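Local coordinates for protein ribokinase (Thermotoga maritima, PDB 1VM7) that probably catalyses the ATP- and magnesium-dependent phosphorylation of D-ribose at O-5, giving D-ribose 5-phosphate, as a homodimeric kinase of the PfkB family, at residues 25-31 with 43-49; 72-76 with 124-128; 58-62 with 90-94; 80-85 with 98-103. All blocks are in the same frame, centred on the assembly; numbering follows the deposited sequence.

Contact 1 (25-31 with 43-49); sequences IDIVLKV and AIEMNVF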
loop_
_atom_site.group_PDB
_atom_site.type_symbol
_atom_site.label_atom_id
_atom_site.label_comp_id
_atom_site.label_asym_id
_atom_site.label_seq_id
_atom_site.Cartn_x
_atom_site.Cartn_y
_atom_site.Cartn_z
ATOM N N ILE A 25 -1.322 -9.874 1.163
ATOM C CA ILE A 25 -1.131 -9.282 -0.142
ATOM C C ILE A 25 0.176 -8.543 -0.065
ATOM O O ILE A 25 0.328 -7.701 0.815
ATOM C CB ILE A 25 -2.207 -8.216 -0.412
ATOM C CG1 ILE A 25 -3.593 -8.826 -0.232
ATOM C CG2 ILE A 25 -2.062 -7.636 -1.804
ATOM C CD1 ILE A 25 -3.875 -10.003 -1.134
ATOM N N ASP A 26 1.096 -8.822 -0.991
ATOM C CA ASP A 26 2.342 -8.051 -1.068
ATOM C C ASP A 26 2.190 -6.969 -2.116
ATOM O O ASP A 26 1.997 -7.265 -3.304
ATOM C CB ASP A 26 3.516 -8.962 -1.393
ATOM C CG ASP A 26 3.872 -9.859 -0.241
ATOM O OD1 ASP A 26 3.728 -9.420 0.894
ATOM O OD2 ASP A 26 4.330 -10.982 -0.464
ATOM N N ILE A 27 2.285 -5.721 -1.664
ATOM C CA ILE A 27 2.105 -4.556 -2.521
ATOM C C ILE A 27 3.476 -3.963 -2.792
ATOM O O ILE A 27 4.096 -3.374 -1.897
ATOM C CB ILE A 27 1.124 -3.509 -1.892
ATOM C CG1 ILE A 27 -0.254 -4.143 -1.683
ATOM C CG2 ILE A 27 0.987 -2.270 -2.770
ATOM C CD1 ILE A 27 -1.037 -3.496 -0.589
ATOM N N VAL A 28 3.969 -4.145 -4.030
ATOM C CA VAL A 28 5.331 -3.777 -4.335
ATOM C C VAL A 28 5.282 -2.443 -5.039
ATOM O O VAL A 28 4.696 -2.311 -6.119
ATOM C CB VAL A 28 6.047 -4.832 -5.204
ATOM C CG1 VAL A 28 7.484 -4.392 -5.515
ATOM C CG2 VAL A 28 6.046 -6.183 -4.486
ATOM N N LEU A 29 5.884 -1.446 -4.408
ATOM C CA LEU A 29 5.950 -0.121 -4.997
ATOM C C LEU A 29 7.396 0.110 -5.465
ATOM O O LEU A 29 8.303 0.244 -4.672
ATOM C CB LEU A 29 5.513 0.936 -3.996
ATOM C CG LEU A 29 4.122 0.653 -3.438
ATOM C CD1 LEU A 29 3.949 1.299 -2.103
ATOM C CD2 LEU A 29 3.074 1.071 -4.453
ATOM N N LYS A 30 7.566 0.144 -6.771
ATOM C CA LYS A 30 8.836 0.377 -7.420
ATOM C C LYS A 30 9.077 1.887 -7.494
ATOM O O LYS A 30 8.261 2.617 -8.061
ATOM C CB LYS A 30 8.715 -0.197 -8.821
ATOM C CG LYS A 30 9.967 -0.505 -9.521
ATOM C CD LYS A 30 9.744 -1.665 -10.487
ATOM C CE LYS A 30 9.894 -3.033 -9.779
ATOM N NZ LYS A 30 8.784 -3.396 -8.862
ATOM N N VAL A 31 10.188 2.336 -6.906
ATOM C CA VAL A 31 10.561 3.756 -6.875
ATOM C C VAL A 31 11.998 3.948 -7.324
ATOM O O VAL A 31 12.796 3.016 -7.345
ATOM C CB VAL A 31 10.385 4.402 -5.466
ATOM C CG1 VAL A 31 8.940 4.471 -5.090
ATOM C CG2 VAL A 31 11.181 3.648 -4.396
ATOM N N ALA A 43 5.297 6.422 -7.539
ATOM C CA ALA A 43 5.704 5.028 -7.799
ATOM C C ALA A 43 5.875 4.833 -9.298
ATOM O O ALA A 43 5.030 5.246 -10.103
ATOM C CB ALA A 43 4.679 4.015 -7.261
ATOM N N ILE A 44 6.987 4.237 -9.690
ATOM C CA ILE A 44 7.189 3.848 -11.063
ATOM C C ILE A 44 6.179 2.755 -11.458
ATOM O O ILE A 44 5.639 2.732 -12.573
ATOM C CB ILE A 44 8.611 3.319 -11.239
ATOM C CG1 ILE A 44 9.615 4.456 -10.994
ATOM C CG2 ILE A 44 8.790 2.722 -12.653
ATOM C CD1 ILE A 44 11.078 4.026 -11.058
ATOM N N GLU A 45 5.967 1.813 -10.549
ATOM C CA GLU A 45 4.990 0.764 -10.758
ATOM C C GLU A 45 4.438 0.349 -9.426
ATOM O O GLU A 45 5.123 0.496 -8.406
ATOM C CB GLU A 45 5.617 -0.463 -11.403
ATOM C CG GLU A 45 6.014 -0.280 -12.827
ATOM C CD GLU A 45 6.396 -1.575 -13.480
ATOM O OE1 GLU A 45 6.396 -2.631 -12.792
ATOM O OE2 GLU A 45 6.665 -1.535 -14.702
ATOM N N MET A 46 3.209 -0.167 -9.467
ATOM C CA MET A 46 2.613 -0.894 -8.365
ATOM C C MET A 46 2.155 -2.243 -8.867
ATOM O O MET A 46 1.429 -2.335 -9.854
ATOM C CB MET A 46 1.413 -0.173 -7.785
ATOM C CG MET A 46 0.879 -0.854 -6.539
ATOM S SD MET A 46 -0.617 -0.070 -5.919
ATOM C CE MET A 46 -1.813 -0.714 -7.033
ATOM N N ASN A 47 2.618 -3.278 -8.189
ATOM C CA ASN A 47 2.273 -4.650 -8.483
ATOM C C ASN A 47 1.923 -5.395 -7.211
ATOM O O ASN A 47 2.607 -5.291 -6.230
ATOM C CB ASN A 47 3.463 -5.321 -9.170
ATOM C CG ASN A 47 3.803 -4.662 -10.484
ATOM O OD1 ASN A 47 3.184 -4.959 -11.500
ATOM N ND2 ASN A 47 4.776 -3.779 -10.483
ATOM N N VAL A 48 0.856 -6.166 -7.255
ATOM C CA VAL A 48 0.306 -6.838 -6.108
ATOM C C VAL A 48 0.383 -8.351 -6.341
ATOM O O VAL A 48 0.108 -8.837 -7.437
ATOM C CB VAL A 48 -1.134 -6.366 -5.932
ATOM C CG1 VAL A 48 -1.742 -6.912 -4.695
ATOM C CG2 VAL A 48 -1.170 -4.801 -5.872
ATOM N N PHE A 49 0.819 -9.068 -5.314
ATOM C CA PHE A 49 1.061 -10.475 -5.389
ATOM C C PHE A 49 0.487 -11.096 -4.126
ATOM O O PHE A 49 0.574 -10.505 -3.042
ATOM C CB PHE A 49 2.561 -10.749 -5.431
ATOM C CG PHE A 49 3.275 -10.000 -6.501
ATOM C CD1 PHE A 49 3.363 -10.513 -7.787
ATOM C CD2 PHE A 49 3.843 -8.770 -6.227
ATOM C CE1 PHE A 49 4.045 -9.825 -8.775
ATOM C CE2 PHE A 49 4.526 -8.095 -7.202
ATOM C CZ PHE A 49 4.620 -8.608 -8.474
HETATM O O HOH W 1 6.094 -2.912 -8.432
#
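Val28 O is gripped twice, by the backbone N of Asn47 at 3.1 Å and by a water that donates to it, in the antiparallel hairpin of strands 24-30 and 40-51. The same water accepts from Lys30 NZ and from Asn47 ND2, the latter at 2.6 Å, so one site ties together a backbone carbonyl, an ammonium group and an amide. The other N-H of this amide is engaged as well: Asn47 ND2 donates to Glu45 OE1, which lies close to the amide plane and is met on the anti side of its carboxylate. Lys30 reaches the water because its chain bends twice, at chi3 (-85°) and chi4 (73°), folding back along the strand. The hydrogen-bonded pairs run from Asp26 with Phe49 to Lys30 with Glu45, where a classic beta bulge puts both Ile44 and Glu45 opposite Lys30; Lys30 O takes Ile44 N at 2.6 Å and Glu45 N weakly.

On the sheet face of Ile27, Leu29 and Met46, the methionine lies alongside Leu29, and Phe107 and Phe121 of the second subunit pack over this apolar surface, consistent with a role in the homodimer. Ile25 and Asp26 belong to the predicted ribose site. On the face of Asp26, Val28 and Phe49, Val28 CG2 meets the edge of the Phe49 ring, 3.7 Å from CE2.

Contact 2 (72-76 with 124-128); sequences VTCIG and ANAEL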
loop_
_atom_site.group_PDB
_atom_site.type_symbol
_atom_site.label_atom_id
_atom_site.label_comp_id
_atom_site.label_asym_id
_atom_site.label_seq_id
_atom_site.Cartn_x
_atom_site.Cartn_y
_atom_site.Cartn_z
ATOM N N VAL A 72 -6.481 -23.192 7.165
ATOM C CA VAL A 72 -7.178 -22.312 8.095
ATOM C C VAL A 72 -6.402 -21.019 8.117
ATOM O O VAL A 72 -5.188 -20.982 8.411
ATOM C CB VAL A 72 -7.365 -22.923 9.507
ATOM C CG1 VAL A 72 -8.161 -21.969 10.406
ATOM C CG2 VAL A 72 -8.125 -24.224 9.368
ATOM N N THR A 73 -7.109 -19.955 7.747
ATOM C CA THR A 73 -6.473 -18.641 7.602
ATOM C C THR A 73 -7.551 -17.577 7.767
ATOM O O THR A 73 -8.710 -17.817 7.488
ATOM C CB THR A 73 -5.722 -18.448 6.247
ATOM O OG1 THR A 73 -5.045 -17.186 6.238
ATOM C CG2 THR A 73 -6.676 -18.456 5.071
ATOM N N CYS A 74 -7.156 -16.413 8.259
ATOM C CA CYS A 74 -8.070 -15.310 8.385
ATOM C C CYS A 74 -7.802 -14.277 7.318
ATOM O O CYS A 74 -6.682 -13.789 7.180
ATOM C CB CYS A 74 -7.962 -14.663 9.759
ATOM S SG CYS A 74 -8.988 -15.499 10.971
ATOM N N ILE A 75 -8.850 -13.924 6.579
ATOM C CA ILE A 75 -8.758 -12.874 5.587
ATOM C C ILE A 75 -9.906 -11.928 5.826
ATOM O O ILE A 75 -10.728 -12.184 6.664
ATOM C CB ILE A 75 -8.769 -13.428 4.151
ATOM C CG1 ILE A 75 -10.068 -14.217 3.870
ATOM C CG2 ILE A 75 -7.535 -14.318 3.943
ATOM C CD1 ILE A 75 -10.053 -14.956 2.628
ATOM N N GLY A 76 -9.935 -10.821 5.103
ATOM C CA GLY A 76 -10.915 -9.774 5.339
ATOM C C GLY A 76 -12.169 -9.980 4.515
ATOM O O GLY A 76 -12.473 -11.088 4.057
ATOM N N ALA A 124 -6.243 -9.020 9.249
ATOM C CA ALA A 124 -7.029 -10.217 9.498
ATOM C C ALA A 124 -6.210 -11.356 10.111
ATOM O O ALA A 124 -6.740 -12.128 10.891
ATOM C CB ALA A 124 -7.685 -10.681 8.193
ATOM N N ASN A 125 -4.921 -11.450 9.790
ATOM C CA ASN A 125 -4.080 -12.508 10.372
ATOM C C ASN A 125 -4.052 -12.495 11.905
ATOM O O ASN A 125 -3.973 -13.534 12.530
ATOM C CB ASN A 125 -2.658 -12.455 9.815
ATOM C CG ASN A 125 -2.607 -12.767 8.329
ATOM O OD1 ASN A 125 -3.012 -13.838 7.893
ATOM N ND2 ASN A 125 -2.130 -11.823 7.556
ATOM N N ALA A 126 -4.172 -11.306 12.488
ATOM C CA ALA A 126 -4.150 -11.136 13.929
ATOM C C ALA A 126 -5.440 -11.628 14.590
ATOM O O ALA A 126 -5.506 -11.749 15.807
ATOM C CB ALA A 126 -3.895 -9.657 14.263
ATOM N N GLU A 127 -6.465 -11.894 13.791
ATOM C CA GLU A 127 -7.724 -12.350 14.303
ATOM C C GLU A 127 -7.824 -13.854 14.379
ATOM O O GLU A 127 -8.814 -14.368 14.872
ATOM C CB GLU A 127 -8.840 -11.796 13.436
ATOM C CG GLU A 127 -8.886 -10.291 13.404
ATOM C CD GLU A 127 -9.090 -9.659 14.781
ATOM O OE1 GLU A 127 -10.171 -9.839 15.417
ATOM O OE2 GLU A 127 -8.159 -8.941 15.217
ATOM N N LEU A 128 -6.807 -14.558 13.911
ATOM C CA LEU A 128 -6.811 -16.002 13.889
ATOM C C LEU A 128 -6.393 -16.509 15.257
ATOM O O LEU A 128 -5.230 -16.879 15.496
ATOM C CB LEU A 128 -5.905 -16.516 12.792
ATOM C CG LEU A 128 -5.836 -18.038 12.621
ATOM C CD1 LEU A 128 -7.157 -18.776 12.971
ATOM C CD2 LEU A 128 -5.366 -18.371 11.223
HETATM O O HOH W 2 -4.328 -15.843 9.059
#
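With chi1 at -85°, Cys74 turns SG away from its own carbonyl carbon and onto Leu128, 3.7 Å from Leu128 CB, while the trans chi1 of Leu128 (-178°) carries its branched end along the strand to Thr73. There Leu128 CD2 rests 3.8 Å from Thr73 CA, and CD1 is at looser range from Val72 CG1. Cys74 thus spans the last part of a 3-10 segment: its CB faces Ala124 O, and SG reaches Leu128, just past the end of the segment at Glu127. Ala124 presses its methyl group on the strand backbone, with CB 3.5 Å from Ile75 C.

No direct hydrogen bond crosses between the segments; a water makes the polar link. It accepts from Cys74 N at 3.0 Å and donates to Asn125 OD1 at 2.7 Å, which satisfies a buried backbone N-H and one end of the buried amide. The other end, Asn125 ND2, donates to Ser23 O, which with the water holds the amide near Asn24, a residue of the predicted ribose site; Thr73 OG1 is separately hydrogen-bonded to Ser23 OG and Gly21 O.

Strand 69-75 runs between the parallel strands 17-20 and 93-98 of the large sheet. The 3-10 residues 124-127 pack across the side of Cys74, whereas Ile75 points away from them and against helix 79-90.

Contact 3 (58-62 with 90-94); sequences AVTVA and KLGIT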
loop_
_atom_site.group_PDB
_atom_site.type_symbol
_atom_site.label_atom_id
_atom_site.label_comp_id
_atom_site.label_asym_id
_atom_site.label_seq_id
_atom_site.Cartn_x
_atom_site.Cartn_y
_atom_site.Cartn_z
ATOM N N ALA A 58 0.311 -23.605 1.654
ATOM C CA ALA A 58 -0.944 -24.229 1.222
ATOM C C ALA A 58 -1.009 -24.346 -0.303
ATOM O O ALA A 58 -1.395 -25.385 -0.854
ATOM C CB ALA A 58 -2.087 -23.447 1.703
ATOM N N VAL A 59 -0.658 -23.272 -0.985
ATOM C CA VAL A 59 -0.656 -23.259 -2.461
ATOM C C VAL A 59 0.355 -24.279 -3.001
ATOM O O VAL A 59 0.124 -24.910 -4.042
ATOM C CB VAL A 59 -0.350 -21.842 -3.011
ATOM C CG1 VAL A 59 -0.122 -21.858 -4.540
ATOM C CG2 VAL A 59 -1.455 -20.894 -2.680
ATOM N N THR A 60 1.474 -24.434 -2.287
ATOM C CA THR A 60 2.438 -25.453 -2.633
ATOM C C THR A 60 1.809 -26.844 -2.472
ATOM O O THR A 60 1.890 -27.666 -3.376
ATOM C CB THR A 60 3.775 -25.292 -1.825
ATOM O OG1 THR A 60 4.347 -23.996 -2.089
ATOM C CG2 THR A 60 4.746 -26.323 -2.210
ATOM N N VAL A 61 1.178 -27.082 -1.330
ATOM C CA VAL A 61 0.561 -28.357 -1.058
ATOM C C VAL A 61 -0.453 -28.704 -2.146
ATOM O O VAL A 61 -0.367 -29.792 -2.730
ATOM C CB VAL A 61 -0.058 -28.360 0.351
ATOM C CG1 VAL A 61 -0.997 -29.543 0.516
ATOM C CG2 VAL A 61 1.082 -28.361 1.437
ATOM N N ALA A 62 -1.343 -27.756 -2.452
ATOM C CA ALA A 62 -2.397 -27.930 -3.432
ATOM C C ALA A 62 -1.819 -28.217 -4.801
ATOM O O ALA A 62 -2.202 -29.192 -5.454
ATOM C CB ALA A 62 -3.316 -26.684 -3.473
ATOM N N LYS A 90 -9.829 -22.030 -6.891
ATOM C CA LYS A 90 -9.286 -22.659 -8.084
ATOM C C LYS A 90 -8.319 -23.814 -7.756
ATOM O O LYS A 90 -8.265 -24.780 -8.503
ATOM C CB LYS A 90 -8.578 -21.626 -8.945
ATOM C CG LYS A 90 -9.504 -20.722 -9.685
ATOM C CD LYS A 90 -8.792 -19.414 -10.144
ATOM C CE LYS A 90 -7.498 -19.695 -10.911
ATOM N NZ LYS A 90 -7.636 -20.854 -11.860
ATOM N N LEU A 91 -7.563 -23.708 -6.660
ATOM C CA LEU A 91 -6.607 -24.751 -6.268
ATOM C C LEU A 91 -7.159 -25.802 -5.289
ATOM O O LEU A 91 -6.390 -26.654 -4.807
ATOM C CB LEU A 91 -5.355 -24.132 -5.620
ATOM C CG LEU A 91 -4.458 -23.364 -6.572
ATOM C CD1 LEU A 91 -3.470 -22.493 -5.818
ATOM C CD2 LEU A 91 -3.743 -24.324 -7.493
ATOM N N GLY A 92 -8.449 -25.730 -4.967
ATOM C CA GLY A 92 -9.057 -26.674 -4.045
ATOM C C GLY A 92 -8.638 -26.431 -2.619
ATOM O O GLY A 92 -8.543 -27.375 -1.836
ATOM N N ILE A 93 -8.342 -25.163 -2.292
ATOM C CA ILE A 93 -7.927 -24.750 -0.956
ATOM C C ILE A 93 -9.158 -24.186 -0.209
ATOM O O ILE A 93 -9.803 -23.221 -0.684
ATOM C CB ILE A 93 -6.772 -23.742 -0.996
ATOM C CG1 ILE A 93 -5.534 -24.356 -1.645
ATOM C CG2 ILE A 93 -6.389 -23.225 0.414
ATOM C CD1 ILE A 93 -4.541 -23.315 -2.196
ATOM N N THR A 94 -9.492 -24.859 0.909
ATOM C CA THR A 94 -10.659 -24.576 1.725
ATOM C C THR A 94 -10.246 -24.294 3.164
ATOM O O THR A 94 -9.172 -24.715 3.588
ATOM C CB THR A 94 -11.623 -25.763 1.727
ATOM O OG1 THR A 94 -10.975 -26.955 2.218
ATOM C CG2 THR A 94 -12.129 -26.002 0.305
HETATM O O HOH W 3 -4.766 -29.365 -5.883
#
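Backbone to backbone, a turn of helix 53-65 lies beside the chain where helix 79-90 ends and strand 93-98 begins, with Ala62 CA 6.0 Å from Leu91 CA. Between helix 79-90 and strand 93-98, Gly92 closes the helix in a Schellman motif; its positive phi (73°) turns the chain sharply, so that Leu91 and Ile93, to either side of it in sequence, both direct their side chains at helix 53-65.

Ala62 is the small residue at the middle of this meeting. Its methyl group touches both partners at once: CB is 3.4 Å from the carbonyl oxygen of Leu91 and 3.7 Å from Ile93 CG1, and it also meets the CB of Leu91. One turn earlier, Val59 receives the ends of the two longer side chains. Leu91 CD1 comes to Val59 CG1 at 3.6 Å, the two side chains slanting across one another, while Ile93 CD1 reaches over the helix backbone to 3.9 Å from Val59 CA. The side chains of Val59 and Ile93 cross at about a right angle. Polar contact is confined to a single water, which donates to Ala62 O at 2.6 Å and, weakly, to Leu91 O.

Ala58 and Ile93 also pack on Phe71 of strand 69-75, joining both segments to the large sheet. Helices packed on a central, largely parallel sheet and linked to it by beta-alpha-beta crossovers are the layered alpha/beta architecture of the ribokinase fold; here strand 69-75, helix 79-90 and strand 93-98 form one such unit.

Contact 4 (80-85 with 98-103); sequences YSDLLI and RVSLPT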
loop_
_atom_site.group_PDB
_atom_site.type_symbol
_atom_site.label_atom_id
_atom_site.label_comp_id
_atom_site.label_asym_id
_atom_site.label_seq_id
_atom_site.Cartn_x
_atom_site.Cartn_y
_atom_site.Cartn_z
ATOM N N TYR A 80 -9.149 -7.603 -1.841
ATOM C CA TYR A 80 -8.024 -8.485 -1.776
ATOM C C TYR A 80 -8.446 -9.862 -1.268
ATOM O O TYR A 80 -7.979 -10.890 -1.770
ATOM C CB TYR A 80 -6.884 -7.868 -0.962
ATOM C CG TYR A 80 -6.155 -6.701 -1.666
ATOM C CD1 TYR A 80 -6.011 -6.650 -3.055
ATOM C CD2 TYR A 80 -5.535 -5.696 -0.934
ATOM C CE1 TYR A 80 -5.336 -5.575 -3.707
ATOM C CE2 TYR A 80 -4.852 -4.621 -1.579
ATOM C CZ TYR A 80 -4.749 -4.580 -2.959
ATOM O OH TYR A 80 -4.080 -3.517 -3.577
ATOM N N SER A 81 -9.325 -9.910 -0.278
ATOM C CA SER A 81 -9.805 -11.206 0.218
ATOM C C SER A 81 -10.522 -11.975 -0.928
ATOM O O SER A 81 -10.297 -13.169 -1.140
ATOM C CB SER A 81 -10.711 -11.054 1.457
ATOM O OG SER A 81 -11.979 -10.567 1.125
ATOM N N ASP A 82 -11.331 -11.263 -1.708
ATOM C CA ASP A 82 -11.956 -11.850 -2.897
ATOM C C ASP A 82 -10.945 -12.440 -3.840
ATOM O O ASP A 82 -11.152 -13.542 -4.317
ATOM C CB ASP A 82 -12.808 -10.845 -3.663
ATOM C CG ASP A 82 -14.001 -10.373 -2.867
ATOM O OD1 ASP A 82 -14.407 -11.098 -1.954
ATOM O OD2 ASP A 82 -14.507 -9.274 -3.148
ATOM N N LEU A 83 -9.860 -11.721 -4.102
ATOM C CA LEU A 83 -8.809 -12.251 -4.974
ATOM C C LEU A 83 -8.173 -13.513 -4.373
ATOM O O LEU A 83 -7.902 -14.489 -5.103
ATOM C CB LEU A 83 -7.766 -11.173 -5.325
ATOM C CG LEU A 83 -8.409 -10.086 -6.241
ATOM C CD1 LEU A 83 -7.615 -8.754 -6.273
ATOM C CD2 LEU A 83 -8.686 -10.607 -7.671
ATOM N N LEU A 84 -7.912 -13.494 -3.059
ATOM C CA LEU A 84 -7.330 -14.677 -2.402
ATOM C C LEU A 84 -8.307 -15.879 -2.428
ATOM O O LEU A 84 -7.916 -17.013 -2.634
ATOM C CB LEU A 84 -6.939 -14.366 -0.990
ATOM C CG LEU A 84 -5.778 -13.369 -0.805
ATOM C CD1 LEU A 84 -5.512 -13.284 0.669
ATOM C CD2 LEU A 84 -4.571 -13.769 -1.573
ATOM N N ILE A 85 -9.587 -15.612 -2.236
ATOM C CA ILE A 85 -10.602 -16.675 -2.316
ATOM C C ILE A 85 -10.636 -17.307 -3.716
ATOM O O ILE A 85 -10.638 -18.554 -3.844
ATOM C CB ILE A 85 -11.956 -16.161 -1.848
ATOM C CG1 ILE A 85 -11.904 -15.938 -0.333
ATOM C CG2 ILE A 85 -13.095 -17.115 -2.217
ATOM C CD1 ILE A 85 -13.081 -15.197 0.193
ATOM N N ARG A 98 -13.415 -15.375 7.023
ATOM C CA ARG A 98 -13.482 -13.952 6.722
ATOM C C ARG A 98 -13.800 -13.170 7.962
ATOM O O ARG A 98 -14.636 -13.590 8.728
ATOM C CB ARG A 98 -14.546 -13.687 5.669
ATOM C CG ARG A 98 -14.351 -14.556 4.444
ATOM C CD ARG A 98 -15.222 -14.113 3.318
ATOM N NE ARG A 98 -14.558 -13.093 2.534
ATOM C CZ ARG A 98 -14.999 -12.656 1.362
ATOM N NH1 ARG A 98 -16.140 -13.130 0.837
ATOM N NH2 ARG A 98 -14.305 -11.726 0.731
ATOM N N VAL A 99 -13.093 -12.058 8.178
ATOM C CA VAL A 99 -13.314 -11.199 9.346
ATOM C C VAL A 99 -13.429 -9.784 8.844
ATOM O O VAL A 99 -13.159 -9.528 7.668
ATOM C CB VAL A 99 -12.185 -11.340 10.408
ATOM C CG1 VAL A 99 -12.186 -12.753 10.976
ATOM C CG2 VAL A 99 -10.778 -11.015 9.828
ATOM N N SER A 100 -13.835 -8.860 9.702
ATOM C CA SER A 100 -14.066 -7.476 9.275
ATOM C C SER A 100 -12.803 -6.579 9.215
ATOM O O SER A 100 -12.876 -5.428 8.800
ATOM C CB SER A 100 -15.105 -6.820 10.186
ATOM O OG SER A 100 -14.522 -6.632 11.452
ATOM N N LEU A 101 -11.635 -7.099 9.583
ATOM C CA LEU A 101 -10.417 -6.320 9.445
ATOM C C LEU A 101 -9.964 -6.393 7.982
ATOM O O LEU A 101 -10.369 -7.298 7.256
ATOM C CB LEU A 101 -9.332 -6.846 10.370
ATOM C CG LEU A 101 -9.440 -6.605 11.886
ATOM C CD1 LEU A 101 -8.164 -7.128 12.543
ATOM C CD2 LEU A 101 -9.591 -5.145 12.265
ATOM N N PRO A 102 -9.136 -5.433 7.531
ATOM C CA PRO A 102 -8.584 -5.609 6.191
ATOM C C PRO A 102 -7.726 -6.854 6.126
ATOM O O PRO A 102 -7.085 -7.212 7.102
ATOM C CB PRO A 102 -7.733 -4.342 5.989
ATOM C CG PRO A 102 -8.352 -3.339 6.927
ATOM C CD PRO A 102 -8.653 -4.184 8.135
ATOM N N THR A 103 -7.727 -7.503 4.970
ATOM C CA THR A 103 -6.859 -8.614 4.700
ATOM C C THR A 103 -5.445 -8.135 4.995
ATOM O O THR A 103 -5.132 -6.991 4.721
ATOM C CB THR A 103 -6.978 -9.055 3.188
ATOM O OG1 THR A 103 -8.331 -9.433 2.884
ATOM C CG2 THR A 103 -6.038 -10.216 2.864
#
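The guanidinium of Arg98 is met on its edge and on one face by a single turn of helix 79-90. Ser81 OG lies in the guanidinium plane and accepts from Arg98 NH2 at 2.6 Å; Asp82 OD1 takes the other N-H of the same nitrogen at 2.8 Å, making a salt bridge. The carboxylate does not lie flat against the arginine: the two planes are 72° apart, and NH2 comes from the syn side of OD1, 33° out of the carboxylate plane. Ile85, one turn on from Ser81, crosses the arginine nearly at right angles and sets CD1 over the centre of the guanidinium, 3.4 Å from CZ. A bend at chi3 (88°) swings the arginine head round to the helix. Arg98 NE is held as well, by Gly76 O, so three acceptors fix the rotation of the group.

Thr103 packs next to the arginine, against Tyr80, Ser81 and Leu84. The side chains of Thr103 and Leu84 run antiparallel past one another, with Thr103 CG2 3.8 Å from Leu84 CD1, and OG1 touches Ser81 CB; that hydroxyl is hydrogen-bonded to Asp78 and Gly76 N.

Ser81 OG also bonds to Asp78 O, linking the arginine to the residue just before the helix. The contact thus fastens the first turns of helix 79-90 to the end of strand 93-98 in the large alpha/beta sheet and to the loop after it, which leads to strand 105-110 of the four-stranded lid sheet characteristic of ribokinases.

Contacts 2, 3 and 4 are buried: contact 3 within the alpha/beta body, contacts 2 and 4 where it joins the smaller sheet. Contact 1 is a partly exposed hairpin of that smaller sheet. Being a strand pair, it is held by a ladder of backbone hydrogen bonds, while contact 3 is almost wholly aliphatic, contact 2 joins apolar packing to a water bridge, and contact 4 rests on a salt bridge. Contacts 2 and 4, with centres about 8 Å apart, touch directly: Ile75 O meets Val99 N and Pro102 O meets Ala124 N, both probable hydrogen bonds. Helix 79-90 serves contact 4 and ends in contact 3. Tyr80 packs on Ile25, bringing contact 4 against contact 1, and both meet the second subunit.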